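DUF1904 domain-containing protein (Vibrio cholerae O1 biovar eltor str. N16961, PDB 1U9D) is of unknown function but is probably related to macrophage migration inhibitory factor proteins, with two helices packed against a beta sheet. Local coordinates at residues Ala23-Ala26 with His27-Glu30; Leu44-Arg48 with Asn49-Phe53; Glu78-Thr81 with Gln82-Ala86; Val88-Asp91 with Gln92-Leu96. One frame throughout, in Å; residues are numbered along the deposited sequence.

Four short-range contacts, met one after another along the chain with no nesting or crossing, illustrate how helix ends and helix turns are held in an alpha/beta fold. Contact 1 closes the turn that leads from strand 18-22 into helix 26-44. Contact 2 closes the turn leaving that helix for strand 52-55, about 20 Å from contact 1 between centres. Contact 3 begins helix 79-97 and contact 4 lies further along it, in the crossover that connects strands 69-74 and 104-109. The two helices then tie the set together: Leu44 of contact 2 packs on Thr81 and Ile85 of contact 3, and Ile28 of contact 1 touches Leu96 of contact 4.

Contact 1 of 4, residues Ala23-Ala26 with His27-Glu30; sequences AVEA and HIVE
The imidazole of His27 has the carboxylate oxygen Glu25 OE1 over one face and Glu30 OE1 at its edge. The first oxygen lies 2.9 Å from His27 CD2, a close approach, with the carboxylate and ring planes 74° apart. At the edge, His27 ND1 donates to Glu30 OE1 at 3.1 Å; the acceptor lies nearly in the ring plane, while the donor stands above the plane of the Glu30 carboxylate. With one bond to ND1, the ring's rotation is probably restrained, and two carboxylates so near would tend to favour a protonated imidazole. The same OE1 of Glu25 takes the backbone hydrogen of His27, with His27 N at 3.1 Å; here too the donor stands above the plane, in this case that of the Glu25 carboxylate. This is an N-cap: Glu25 precedes helix 26-44, and the bend of its chain at chi2 (-102°) turns the carboxylate back to the first turn. Regular helix bonds follow from Val29 N to Glu25 O and, at 3.0 Å, from Glu30 N to Ala26 O. On another side of the turn, Val24 CG2 presses on Val29 CG2 at 3.3 Å, tighter than ordinary van der Waals contact; the two side chains meet nearly at a right angle. Val24, Ala26 and Val29 all pack on Leu55 of strand 52-55.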
ATOM      1  N   ALA A  23       9.722 -23.282  18.593  1.00 20.18           N
ATOM      2  CA  ALA A  23       9.438 -24.716  18.454  1.00 20.45           C
ATOM      3  C   ALA A  23       9.542 -25.207  17.016  1.00 21.59           C
ATOM      4  O   ALA A  23       8.773 -26.058  16.561  1.00 20.78           O
ATOM      5  CB  ALA A  23       8.056 -25.039  19.054  1.00 20.68           C
ATOM      6  N   VAL A  24      10.508 -24.659  16.294  1.00 23.06           N
ATOM      7  CA  VAL A  24      10.754 -25.006  14.900  1.00 24.69           C
ATOM      8  C   VAL A  24      12.254 -25.317  14.791  1.00 24.92           C
ATOM      9  O   VAL A  24      13.083 -24.594  15.324  1.00 24.70           O
ATOM     10  CB  VAL A  24      10.422 -23.861  13.921  1.00 25.91           C
ATOM     11  CG1 VAL A  24       8.953 -23.730  13.686  1.00 27.78           C
ATOM     12  CG2 VAL A  24      10.948 -22.558  14.432  1.00 28.31           C
ATOM     13  N   GLU A  25      12.606 -26.388  14.102  1.00 24.82           N
ATOM     14  CA  GLU A  25      14.005 -26.734  13.944  1.00 25.28           C
ATOM     15  C   GLU A  25      14.750 -25.649  13.173  1.00 24.41           C
ATOM     16  O   GLU A  25      14.198 -25.067  12.248  1.00 21.82           O
ATOM     17  CB  GLU A  25      14.137 -28.073  13.237  1.00 26.08           C
ATOM     18  CG  GLU A  25      15.498 -28.706  13.448  1.00 31.57           C
ATOM     19  CD  GLU A  25      16.403 -28.546  12.248  1.00 36.71           C
ATOM     20  OE1 GLU A  25      17.628 -28.325  12.432  1.00 40.11           O
ATOM     21  OE2 GLU A  25      15.879 -28.650  11.116  1.00 41.80           O
ATOM     22  N   ALA A  26      16.010 -25.424  13.552  1.00 24.21           N
ATOM     23  CA  ALA A  26      16.810 -24.322  13.043  1.00 24.86           C
ATOM     24  C   ALA A  26      16.951 -24.381  11.528  1.00 25.17           C
ATOM     25  O   ALA A  26      16.841 -23.361  10.857  1.00 23.98           O
ATOM     26  CB  ALA A  26      18.199 -24.316  13.707  1.00 25.46           C
ATOM     27  N   HIS A  27      17.168 -25.574  10.987  1.00 25.32           N
ATOM     28  CA  HIS A  27      17.415 -25.709   9.553  1.00 26.51           C
ATOM     29  C   HIS A  27      16.187 -25.366   8.720  1.00 24.62           C
ATOM     30  O   HIS A  27      16.321 -24.813   7.638  1.00 23.90           O
ATOM     31  CB  HIS A  27      17.908 -27.108   9.181  1.00 27.79           C
ATOM     32  CG  HIS A  27      19.196 -27.497   9.834  1.00 33.93           C
ATOM     33  ND1 HIS A  27      20.221 -26.604  10.066  1.00 39.84           N
ATOM     34  CD2 HIS A  27      19.626 -28.694  10.303  1.00 38.87           C
ATOM     35  CE1 HIS A  27      21.222 -27.233  10.658  1.00 41.47           C
ATOM     36  NE2 HIS A  27      20.885 -28.501  10.813  1.00 40.55           N
ATOM     37  N   ILE A  28      15.002 -25.669   9.247  1.00 23.30           N
ATOM     38  CA  ILE A  28      13.737 -25.271   8.643  1.00 22.39           C
ATOM     39  C   ILE A  28      13.642 -23.750   8.552  1.00 21.54           C
ATOM     40  O   ILE A  28      13.346 -23.210   7.508  1.00 20.59           O
ATOM     41  CB  ILE A  28      12.542 -25.789   9.476  1.00 22.50           C
ATOM     42  CG1 ILE A  28      12.504 -27.310   9.500  1.00 25.19           C
ATOM     43  CG2 ILE A  28      11.220 -25.270   8.930  1.00 21.98           C
ATOM     44  CD1 ILE A  28      12.384 -27.931   8.153  1.00 27.21           C
ATOM     45  N   VAL A  29      13.891 -23.073   9.664  1.00 20.87           N
ATOM     46  CA  VAL A  29      13.831 -21.619   9.700  1.00 20.36           C
ATOM     47  C   VAL A  29      14.829 -21.001   8.714  1.00 20.34           C
ATOM     48  O   VAL A  29      14.514 -20.014   8.036  1.00 19.27           O
ATOM     49  CB  VAL A  29      14.074 -21.111  11.130  1.00 20.25           C
ATOM     50  CG1 VAL A  29      14.049 -19.596  11.185  1.00 21.98           C
ATOM     51  CG2 VAL A  29      12.996 -21.661  12.059  1.00 19.93           C
ATOM     52  N   GLU A  30      16.022 -21.586   8.632  1.00 20.31           N
ATOM     53  CA  GLU A  30      17.102 -21.051   7.782  1.00 22.07           C
ATOM     54  C   GLU A  30      16.707 -21.094   6.316  1.00 22.65           C
ATOM     55  O   GLU A  30      17.070 -20.199   5.548  1.00 21.91           O
ATOM     56  CB  GLU A  30      18.379 -21.877   7.953  1.00 22.52           C
ATOM     57  CG  GLU A  30      19.093 -21.641   9.268  1.00 24.76           C
ATOM     58  CD  GLU A  30      20.263 -22.601   9.503  1.00 31.41           C
ATOM     59  OE1 GLU A  30      20.324 -23.693   8.872  1.00 33.82           O
ATOM     60  OE2 GLU A  30      21.130 -22.266  10.344  1.00 33.65           O
TER

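Contact 2 of 4, residues Leu44-Arg48 with Asn49-Phe53; sequences LSTAR and NAFTF
Phe51 folds back along the turn that precedes it, and its ring meets Leu44, Thr46 and Ala47. Its CB stays near the backbone, 4.1 Å from Arg48 O. With CG anti to the carbonyl carbon (chi1 -60°), the ring is directed to the preceding residues: CD2 and CE2 bring their edge to Ala47 O, which lies 3.5 Å from Phe51 CE2. Phe51 CE2 also meets the Thr46 methyl, CG2, at 3.7 Å. Further out, Phe51 CZ and CE1 reach Leu44 CD1, which approaches the ring edge at 4.1 Å from CE1. Ala47 O does double duty, because it also accepts the hydrogen of Ala50 N at 3.1 Å; the donor stands 58° above the carbonyl plane, as suits the short 3-10 turn from Arg48 to Ala50. Beside it Thr46 CG2 and Ala50 CB are tightly packed at 3.4 Å. A water donates to both Arg48 O and Phe51 O, joining the turn to the residue just before strand 52-55. Before the turn, Ser45, with positive phi, is the C-prime residue of a Schellman motif that ends helix 26-44. That helix receives Phe51 on Leu37 and Leu40 and binds the guanidinium of Arg48 through Asn38; Leu44 reaches Thr81 and Ile85 of helix 79-97, while Thr52 starts strand 52-55 beside strand 18-22.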
ATOM      1  N   LEU A  44       2.848  -7.311   0.925  1.00 27.36           N
ATOM      2  CA  LEU A  44       2.551  -6.141   1.742  1.00 28.66           C
ATOM      3  C   LEU A  44       3.081  -4.845   1.155  1.00 29.78           C
ATOM      4  O   LEU A  44       2.842  -3.773   1.717  1.00 29.90           O
ATOM      5  CB  LEU A  44       3.105  -6.340   3.143  1.00 28.22           C
ATOM      6  CG  LEU A  44       2.618  -7.653   3.745  1.00 27.39           C
ATOM      7  CD1 LEU A  44       3.242  -7.871   5.084  1.00 25.19           C
ATOM      8  CD2 LEU A  44       1.068  -7.729   3.833  1.00 29.11           C
ATOM      9  N   SER A  45       3.780  -4.966   0.028  1.00 31.17           N
ATOM     10  CA  SER A  45       4.361  -3.843  -0.702  1.00 32.60           C
ATOM     11  C   SER A  45       5.233  -3.034   0.240  1.00 32.70           C
ATOM     12  O   SER A  45       5.179  -1.823   0.288  1.00 34.06           O
ATOM     13  CB  SER A  45       3.255  -3.011  -1.361  1.00 32.98           C
ATOM     14  OG  SER A  45       2.557  -3.819  -2.303  1.00 35.14           O
ATOM     15  N   THR A  46       6.046  -3.747   1.001  1.00 33.01           N
ATOM     16  CA  THR A  46       6.871  -3.148   2.029  1.00 32.88           C
ATOM     17  C   THR A  46       8.350  -3.443   1.730  1.00 30.96           C
ATOM     18  O   THR A  46       8.694  -4.460   1.123  1.00 31.53           O
ATOM     19  CB  THR A  46       6.401  -3.698   3.397  1.00 33.55           C
ATOM     20  OG1 THR A  46       5.238  -2.961   3.830  1.00 35.77           O
ATOM     21  CG2 THR A  46       7.425  -3.465   4.504  1.00 34.98           C
ATOM     22  N   ALA A  47       9.219  -2.534   2.142  1.00 28.43           N
ATOM     23  CA  ALA A  47      10.648  -2.702   1.932  1.00 26.81           C
ATOM     24  C   ALA A  47      11.114  -4.003   2.574  1.00 24.92           C
ATOM     25  O   ALA A  47      10.694  -4.329   3.646  1.00 23.16           O
ATOM     26  CB  ALA A  47      11.408  -1.520   2.540  1.00 27.03           C
ATOM     27  N   ARG A  48      12.019  -4.707   1.916  1.00 24.66           N
ATOM     28  CA  ARG A  48      12.640  -5.907   2.470  1.00 24.16           C
ATOM     29  C   ARG A  48      13.370  -5.692   3.810  1.00 23.93           C
ATOM     30  O   ARG A  48      13.407  -6.602   4.646  1.00 23.31           O
ATOM     31  CB  ARG A  48      13.595  -6.501   1.445  1.00 24.43           C
ATOM     32  CG  ARG A  48      12.898  -6.940   0.194  1.00 25.23           C
ATOM     33  CD  ARG A  48      13.829  -7.298  -0.936  1.00 26.35           C
ATOM     34  NE  ARG A  48      14.611  -8.488  -0.603  1.00 26.25           N
ATOM     35  CZ  ARG A  48      14.192  -9.724  -0.755  1.00 26.18           C
ATOM     36  NH1 ARG A  48      13.008  -9.980  -1.285  1.00 28.78           N
ATOM     37  NH2 ARG A  48      14.994 -10.720  -0.406  1.00 27.27           N
ATOM     38  N   ASN A  49      13.960  -4.517   4.021  1.00 24.33           N
ATOM     39  CA  ASN A  49      14.618  -4.215   5.295  1.00 25.12           C
ATOM     40  C   ASN A  49      13.657  -3.824   6.434  1.00 25.21           C
ATOM     41  O   ASN A  49      14.103  -3.533   7.538  1.00 26.58           O
ATOM     42  CB  ASN A  49      15.753  -3.191   5.120  1.00 25.81           C
ATOM     43  CG  ASN A  49      15.269  -1.836   4.657  1.00 28.65           C
ATOM     44  OD1 ASN A  49      14.079  -1.615   4.457  1.00 31.71           O
ATOM     45  ND2 ASN A  49      16.217  -0.916   4.454  1.00 32.46           N
ATOM     46  N   ALA A  50      12.351  -3.847   6.174  1.00 24.37           N
ATOM     47  CA  ALA A  50      11.338  -3.581   7.184  1.00 24.16           C
ATOM     48  C   ALA A  50      10.997  -4.835   8.024  1.00 23.08           C
ATOM     49  O   ALA A  50      10.355  -4.695   9.059  1.00 26.55           O
ATOM     50  CB  ALA A  50      10.068  -3.044   6.529  1.00 24.43           C
ATOM     51  N   PHE A  51      11.460  -6.021   7.615  1.00 21.14           N
ATOM     52  CA  PHE A  51      11.155  -7.269   8.302  1.00 19.74           C
ATOM     53  C   PHE A  51      12.365  -7.730   9.107  1.00 19.88           C
ATOM     54  O   PHE A  51      13.511  -7.549   8.688  1.00 19.30           O
ATOM     55  CB  PHE A  51      10.780  -8.377   7.303  1.00 20.03           C
ATOM     56  CG  PHE A  51       9.587  -8.062   6.453  1.00 18.55           C
ATOM     57  CD1 PHE A  51       8.357  -8.642   6.718  1.00 20.48           C
ATOM     58  CD2 PHE A  51       9.702  -7.229   5.360  1.00 19.74           C
ATOM     59  CE1 PHE A  51       7.247  -8.335   5.960  1.00 21.14           C
ATOM     60  CE2 PHE A  51       8.591  -6.945   4.569  1.00 21.12           C
ATOM     61  CZ  PHE A  51       7.366  -7.498   4.883  1.00 21.48           C
ATOM     62  N   THR A  52      12.118  -8.332  10.267  1.00 19.07           N
ATOM     63  CA  THR A  52      13.172  -9.021  10.991  1.00 18.57           C
ATOM     64  C   THR A  52      12.657 -10.428  11.320  1.00 17.35           C
ATOM     65  O   THR A  52      11.453 -10.647  11.488  1.00 14.96           O
ATOM     66  CB  THR A  52      13.615  -8.255  12.240  1.00 20.39           C
ATOM     67  OG1 THR A  52      12.570  -8.266  13.220  1.00 26.06           O
ATOM     68  CG2 THR A  52      13.827  -6.770  11.946  1.00 22.59           C
ATOM     69  N   PHE A  53      13.584 -11.365  11.368  1.00 15.47           N
ATOM     70  CA  PHE A  53      13.290 -12.767  11.592  1.00 14.79           C
ATOM     71  C   PHE A  53      14.164 -13.253  12.730  1.00 16.56           C
ATOM     72  O   PHE A  53      15.379 -13.024  12.722  1.00 16.18           O
ATOM     73  CB  PHE A  53      13.610 -13.563  10.336  1.00 14.84           C
ATOM     74  CG  PHE A  53      12.882 -13.097   9.131  1.00 14.78           C
ATOM     75  CD1 PHE A  53      11.678 -13.660   8.780  1.00 16.40           C
ATOM     76  CD2 PHE A  53      13.392 -12.078   8.343  1.00 15.54           C
ATOM     77  CE1 PHE A  53      10.995 -13.212   7.661  1.00 18.89           C
ATOM     78  CE2 PHE A  53      12.712 -11.640   7.257  1.00 17.63           C
ATOM     79  CZ  PHE A  53      11.500 -12.203   6.919  1.00 17.24           C
TER
HETATM   80  O   HOH W   1      14.574  -8.287   6.337  1.00 19.45           O

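Contact 3 of 4, residues Glu78-Thr81 with Gln82-Ala86; sequences EQQT and QDQIA. With PO4 (phosphate ion), chain C.
Side-chain bonding is led by Gln79 and Asp83, one helical turn apart: Gln79 NE2 donates to Asp83 OD1 at 2.9 Å, on the syn side and 21° out of the carboxylate plane. The bend of Gln79 at chi2 (73°) brings the amide back over the turn. The other carboxylate oxygen is used through water, which donates to Asp83 OD2 at 2.6 Å and to Gln80 OE1 at 2.5 Å. Asp83 thus receives a direct bond on one oxygen and a bridged one on the other. Backbone bonds give the helix its frame: Gln82 N to Glu78 O at 3.0 Å, nearly straight, then Asp83 N to Gln79 O, Gln84 N to Gln80 O and Ile85 N to Thr81 O. The chain thereby passes from the N-cap residue Glu78 into regular helix. Anion binding lies at the same end, where Glu78 N and Arg77 NE hold a phosphate, probably from the crystallisation liquor, beside the helix start. Glu78 N donates to phosphate O2 at 2.9 Å, with a weak second bond to O1. Glu78 OE2 comes within 2.5 Å of phosphate O3, which would suggest a shared proton, and also has a weak bond from Asp100 N of the second subunit. Packing on the inner side is made by Thr81, Gln82 and Ile85: Thr81 and Ile85 lie on Leu44 of helix 26-44, and Gln82 and Ile85 touch Trp74 of strand 69-74 and Phe107 of strand 104-109, the strands that helix 79-97 connects in a beta-alpha-beta unit.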
ATOM      1  N   GLU A  78      -5.220  -4.402   8.772  1.00 26.76           N
ATOM      2  CA  GLU A  78      -6.628  -4.792   8.884  1.00 27.42           C
ATOM      3  C   GLU A  78      -6.767  -6.315   8.908  1.00 26.13           C
ATOM      4  O   GLU A  78      -5.910  -7.023   8.393  1.00 26.10           O
ATOM      5  CB  GLU A  78      -7.426  -4.219   7.696  1.00 28.39           C
ATOM      6  CG  GLU A  78      -7.118  -4.941   6.375  1.00 31.66           C
ATOM      7  CD  GLU A  78      -7.668  -4.221   5.150  1.00 36.95           C
ATOM      8  OE1 GLU A  78      -8.477  -4.822   4.397  1.00 38.98           O
ATOM      9  OE2 GLU A  78      -7.307  -3.043   4.937  1.00 41.80           O
ATOM     10  N   GLN A  79      -7.853  -6.816   9.493  1.00 24.86           N
ATOM     11  CA  GLN A  79      -8.086  -8.253   9.605  1.00 24.34           C
ATOM     12  C   GLN A  79      -7.848  -9.042   8.335  1.00 23.78           C
ATOM     13  O   GLN A  79      -7.276 -10.119   8.377  1.00 21.86           O
ATOM     14  CB  GLN A  79      -9.523  -8.538  10.049  1.00 24.52           C
ATOM     15  CG  GLN A  79      -9.765 -10.010  10.397  1.00 23.63           C
ATOM     16  CD  GLN A  79      -9.115 -10.422  11.714  1.00 23.98           C
ATOM     17  OE1 GLN A  79      -9.135  -9.667  12.690  1.00 25.96           O
ATOM     18  NE2 GLN A  79      -8.518 -11.593  11.732  1.00 23.80           N
ATOM     19  N   GLN A  80      -8.336  -8.539   7.203  1.00 24.42           N
ATOM     20  CA  GLN A  80      -8.216  -9.277   5.959  1.00 25.56           C
ATOM     21  C   GLN A  80      -6.753  -9.450   5.538  1.00 24.25           C
ATOM     22  O   GLN A  80      -6.377 -10.499   5.059  1.00 23.74           O
ATOM     23  CB  GLN A  80      -8.988  -8.586   4.828  1.00 27.35           C
ATOM     24  CG  GLN A  80      -9.006  -9.422   3.571  1.00 32.26           C
ATOM     25  CD  GLN A  80      -9.404 -10.850   3.866  1.00 38.50           C
ATOM     26  OE1 GLN A  80     -10.433 -11.077   4.517  1.00 43.60           O
ATOM     27  NE2 GLN A  80      -8.589 -11.822   3.415  1.00 42.64           N
ATOM     28  N   THR A  81      -5.939  -8.422   5.724  1.00 22.97           N
ATOM     29  CA  THR A  81      -4.515  -8.524   5.413  1.00 22.90           C
ATOM     30  C   THR A  81      -3.798  -9.481   6.355  1.00 21.36           C
ATOM     31  O   THR A  81      -2.992 -10.315   5.931  1.00 18.99           O
ATOM     32  CB  THR A  81      -3.910  -7.142   5.452  1.00 23.82           C
ATOM     33  OG1 THR A  81      -4.604  -6.326   4.496  1.00 28.10           O
ATOM     34  CG2 THR A  81      -2.453  -7.132   4.973  1.00 25.78           C
ATOM     35  N   GLN A  82      -4.104  -9.345   7.634  1.00 20.26           N
ATOM     36  CA  GLN A  82      -3.579 -10.224   8.666  1.00 20.07           C
ATOM     37  C   GLN A  82      -3.886 -11.677   8.314  1.00 19.61           C
ATOM     38  O   GLN A  82      -3.043 -12.542   8.391  1.00 18.86           O
ATOM     39  CB  GLN A  82      -4.195  -9.814  10.020  1.00 20.26           C
ATOM     40  CG  GLN A  82      -3.780 -10.655  11.213  1.00 19.90           C
ATOM     41  CD  GLN A  82      -4.436 -10.172  12.493  1.00 19.42           C
ATOM     42  OE1 GLN A  82      -3.997  -9.178  13.089  1.00 20.89           O
ATOM     43  NE2 GLN A  82      -5.503 -10.847  12.907  1.00 16.38           N
ATOM     44  N   ASP A  83      -5.111 -11.943   7.892  1.00 19.60           N
ATOM     45  CA  ASP A  83      -5.483 -13.291   7.486  1.00 20.84           C
ATOM     46  C   ASP A  83      -4.638 -13.825   6.329  1.00 20.95           C
ATOM     47  O   ASP A  83      -4.298 -15.003   6.308  1.00 21.27           O
ATOM     48  CB  ASP A  83      -6.943 -13.354   7.009  1.00 20.65           C
ATOM     49  CG  ASP A  83      -7.965 -13.044   8.082  1.00 24.36           C
ATOM     50  OD1 ASP A  83      -7.696 -13.013   9.311  1.00 27.09           O
ATOM     51  OD2 ASP A  83      -9.155 -12.806   7.743  1.00 30.74           O
ATOM     52  N   GLN A  84      -4.345 -12.975   5.342  1.00 21.72           N
ATOM     53  CA  GLN A  84      -3.515 -13.378   4.204  1.00 22.19           C
ATOM     54  C   GLN A  84      -2.089 -13.694   4.610  1.00 20.79           C
ATOM     55  O   GLN A  84      -1.471 -14.641   4.113  1.00 20.53           O
ATOM     56  CB  GLN A  84      -3.526 -12.284   3.133  1.00 23.14           C
ATOM     57  CG  GLN A  84      -4.703 -12.404   2.176  1.00 30.00           C
ATOM     58  CD  GLN A  84      -4.297 -13.117   0.911  1.00 35.93           C
ATOM     59  OE1 GLN A  84      -3.624 -12.530   0.041  1.00 39.89           O
ATOM     60  NE2 GLN A  84      -4.641 -14.397   0.819  1.00 38.18           N
ATOM     61  N   ILE A  85      -1.561 -12.902   5.537  1.00 19.71           N
ATOM     62  CA  ILE A  85      -0.209 -13.125   6.018  1.00 18.71           C
ATOM     63  C   ILE A  85      -0.108 -14.441   6.720  1.00 17.70           C
ATOM     64  O   ILE A  85       0.863 -15.168   6.540  1.00 18.24           O
ATOM     65  CB  ILE A  85       0.258 -11.998   6.949  1.00 18.95           C
ATOM     66  CG1 ILE A  85       0.355 -10.687   6.201  1.00 19.49           C
ATOM     67  CG2 ILE A  85       1.620 -12.357   7.562  1.00 19.64           C
ATOM     68  CD1 ILE A  85       0.363  -9.493   7.112  1.00 23.62           C
ATOM     69  N   ALA A  86      -1.081 -14.722   7.575  1.00 18.08           N
ATOM     70  CA  ALA A  86      -1.135 -15.976   8.268  1.00 18.85           C
ATOM     71  C   ALA A  86      -1.156 -17.111   7.257  1.00 20.01           C
ATOM     72  O   ALA A  86      -0.498 -18.121   7.438  1.00 19.47           O
ATOM     73  CB  ALA A  86      -2.361 -16.031   9.152  1.00 18.51           C
TER
HETATM   74  P   PO4 C 202      -4.405  -1.765   6.573  1.00 41.39           P
HETATM   75  O1  PO4 C 202      -4.527  -1.419   8.035  1.00 42.31           O
HETATM   76  O2  PO4 C 202      -4.194  -3.237   6.352  1.00 43.18           O
HETATM   77  O3  PO4 C 202      -5.677  -1.358   5.870  1.00 46.92           O
HETATM   78  O4  PO4 C 202      -3.208  -1.036   5.994  1.00 43.88           O
HETATM   79  O   HOH W   2     -10.150 -13.382   5.362  1.00 41.39           O

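Contact 4 of 4, residues Val88-Asp91 with Gln92-Leu96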
ATOM      1  N   VAL A  88       0.063 -17.155   4.113  1.00 23.27           N
ATOM      2  CA  VAL A  88       1.387 -17.264   3.467  1.00 23.27           C
ATOM      3  C   VAL A  88       2.414 -18.005   4.338  1.00 22.08           C
ATOM      4  O   VAL A  88       3.091 -18.935   3.889  1.00 22.88           O
ATOM      5  CB  VAL A  88       1.959 -15.883   3.105  1.00 23.74           C
ATOM      6  CG1 VAL A  88       3.453 -15.999   2.686  1.00 24.31           C
ATOM      7  CG2 VAL A  88       1.125 -15.228   2.018  1.00 23.97           C
ATOM      8  N   ILE A  89       2.502 -17.612   5.603  1.00 21.25           N
ATOM      9  CA  ILE A  89       3.439 -18.208   6.536  1.00 20.83           C
ATOM     10  C   ILE A  89       3.106 -19.682   6.688  1.00 20.92           C
ATOM     11  O   ILE A  89       3.975 -20.518   6.694  1.00 20.30           O
ATOM     12  CB  ILE A  89       3.375 -17.496   7.912  1.00 20.72           C
ATOM     13  CG1 ILE A  89       3.952 -16.085   7.813  1.00 19.96           C
ATOM     14  CG2 ILE A  89       4.158 -18.260   8.947  1.00 20.98           C
ATOM     15  CD1 ILE A  89       3.733 -15.212   9.088  1.00 21.13           C
ATOM     16  N   THR A  90       1.824 -19.993   6.814  1.00 21.34           N
ATOM     17  CA  THR A  90       1.407 -21.357   7.034  1.00 22.46           C
ATOM     18  C   THR A  90       1.755 -22.250   5.862  1.00 23.48           C
ATOM     19  O   THR A  90       2.329 -23.332   6.046  1.00 24.36           O
ATOM     20  CB  THR A  90      -0.093 -21.375   7.325  1.00 23.16           C
ATOM     21  OG1 THR A  90      -0.322 -20.629   8.532  1.00 23.13           O
ATOM     22  CG2 THR A  90      -0.561 -22.770   7.640  1.00 23.96           C
ATOM     23  N   ASP A  91       1.464 -21.758   4.671  1.00 24.90           N
ATOM     24  CA  ASP A  91       1.741 -22.456   3.424  1.00 26.60           C
ATOM     25  C   ASP A  91       3.229 -22.711   3.188  1.00 26.31           C
ATOM     26  O   ASP A  91       3.618 -23.825   2.832  1.00 26.72           O
ATOM     27  CB  ASP A  91       1.083 -21.703   2.257  1.00 27.12           C
ATOM     28  CG  ASP A  91      -0.427 -21.965   2.176  1.00 33.24           C
ATOM     29  OD1 ASP A  91      -0.905 -22.906   2.864  1.00 40.63           O
ATOM     30  OD2 ASP A  91      -1.224 -21.295   1.466  1.00 40.23           O
ATOM     31  N   GLN A  92       4.083 -21.732   3.451  1.00 25.64           N
ATOM     32  CA  GLN A  92       5.518 -21.968   3.346  1.00 25.69           C
ATOM     33  C   GLN A  92       6.054 -22.981   4.353  1.00 26.01           C
ATOM     34  O   GLN A  92       6.822 -23.879   3.993  1.00 25.90           O
ATOM     35  CB  GLN A  92       6.261 -20.650   3.454  1.00 26.03           C
ATOM     36  CG  GLN A  92       5.933 -19.753   2.267  1.00 27.90           C
ATOM     37  CD  GLN A  92       7.079 -18.872   1.838  1.00 31.08           C
ATOM     38  OE1 GLN A  92       6.912 -18.038   0.945  1.00 34.44           O
ATOM     39  NE2 GLN A  92       8.229 -19.021   2.480  1.00 31.72           N
ATOM     40  N   ILE A  93       5.632 -22.875   5.611  1.00 26.05           N
ATOM     41  CA  ILE A  93       6.025 -23.851   6.614  1.00 27.60           C
ATOM     42  C   ILE A  93       5.538 -25.263   6.235  1.00 28.10           C
ATOM     43  O   ILE A  93       6.256 -26.227   6.442  1.00 28.48           O
ATOM     44  CB  ILE A  93       5.538 -23.439   8.037  1.00 28.18           C
ATOM     45  CG1 ILE A  93       6.593 -22.594   8.747  1.00 30.13           C
ATOM     46  CG2 ILE A  93       5.281 -24.642   8.905  1.00 29.03           C
ATOM     47  CD1 ILE A  93       6.250 -21.156   8.872  1.00 32.01           C
ATOM     48  N   ARG A  94       4.344 -25.380   5.677  1.00 29.36           N
ATOM     49  CA  ARG A  94       3.810 -26.694   5.288  1.00 31.33           C
ATOM     50  C   ARG A  94       4.635 -27.375   4.210  1.00 32.29           C
ATOM     51  O   ARG A  94       4.779 -28.607   4.188  1.00 32.35           O
ATOM     52  CB  ARG A  94       2.371 -26.568   4.832  1.00 31.86           C
ATOM     53  CG  ARG A  94       1.479 -26.260   5.997  1.00 34.99           C
ATOM     54  CD  ARG A  94       0.058 -26.599   5.839  1.00 39.27           C
ATOM     55  NE  ARG A  94      -0.508 -27.042   7.109  1.00 43.74           N
ATOM     56  CZ  ARG A  94      -1.799 -27.004   7.401  1.00 47.48           C
ATOM     57  NH1 ARG A  94      -2.683 -26.551   6.517  1.00 48.45           N
ATOM     58  NH2 ARG A  94      -2.216 -27.431   8.585  1.00 49.41           N
ATOM     59  N   GLN A  95       5.187 -26.561   3.327  1.00 32.73           N
ATOM     60  CA  GLN A  95       6.113 -27.034   2.319  1.00 33.91           C
ATOM     61  C   GLN A  95       7.326 -27.742   2.881  1.00 33.55           C
ATOM     62  O   GLN A  95       7.821 -28.673   2.275  1.00 33.37           O
ATOM     63  CB  GLN A  95       6.596 -25.853   1.493  1.00 34.68           C
ATOM     64  CG  GLN A  95       7.231 -26.251   0.208  1.00 38.17           C
ATOM     65  CD  GLN A  95       6.596 -25.520  -0.937  1.00 43.55           C
ATOM     66  OE1 GLN A  95       6.893 -24.344  -1.151  1.00 46.57           O
ATOM     67  NE2 GLN A  95       5.693 -26.192  -1.662  1.00 46.81           N
ATOM     68  N   LEU A  96       7.820 -27.283   4.024  1.00 33.16           N
ATOM     69  CA  LEU A  96       9.018 -27.859   4.620  1.00 33.94           C
ATOM     70  C   LEU A  96       8.698 -28.883   5.706  1.00 34.35           C
ATOM     71  O   LEU A  96       9.508 -29.760   5.955  1.00 35.04           O
ATOM     72  CB  LEU A  96       9.906 -26.748   5.176  1.00 33.44           C
ATOM     73  CG  LEU A  96      10.160 -25.636   4.155  1.00 34.75           C
ATOM     74  CD1 LEU A  96      10.677 -24.361   4.817  1.00 36.85           C
ATOM     75  CD2 LEU A  96      11.122 -26.116   3.089  1.00 35.19           C
TER
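Ile93 lays its CD1 against Ile89 CG2 at 3.6 Å, the two side chains running side by side and pointing the same way from successive turns of helix 79-97. This helix is the middle element of a beta-alpha-beta unit, in the crossover that connects strands 69-74 and 104-109, and the pair belongs to its inward side: Ile89 and Ile93 both touch Leu103, Ile89 also packs on Val105 of strand 104-109, and Ile93 on Leu32 of helix 26-44. The tip of Ile93 also lies close to the backbone, with CD1 3.2 Å from Ile89 O. That carbonyl accepts Ile93 N at 3.1 Å, one of four successive bonds of the helix; the others run from Gln92 N to Val88 O, Arg94 N to Thr90 O and Gln95 N to Asp91 O. On another side, Arg94 leans over Thr90. Its CG sits 3.0 Å from Thr90 O, and a bend at chi3 (145°) carries the guanidinium on toward the loop, where NH2 bonds to Ser101 O. Thr90 OG1 is held in turn by Ala86 O. The methyl of Thr90, CG2, lies over one face of the Arg94 guanidinium, 4.1 Å above its plane and offset toward the rim.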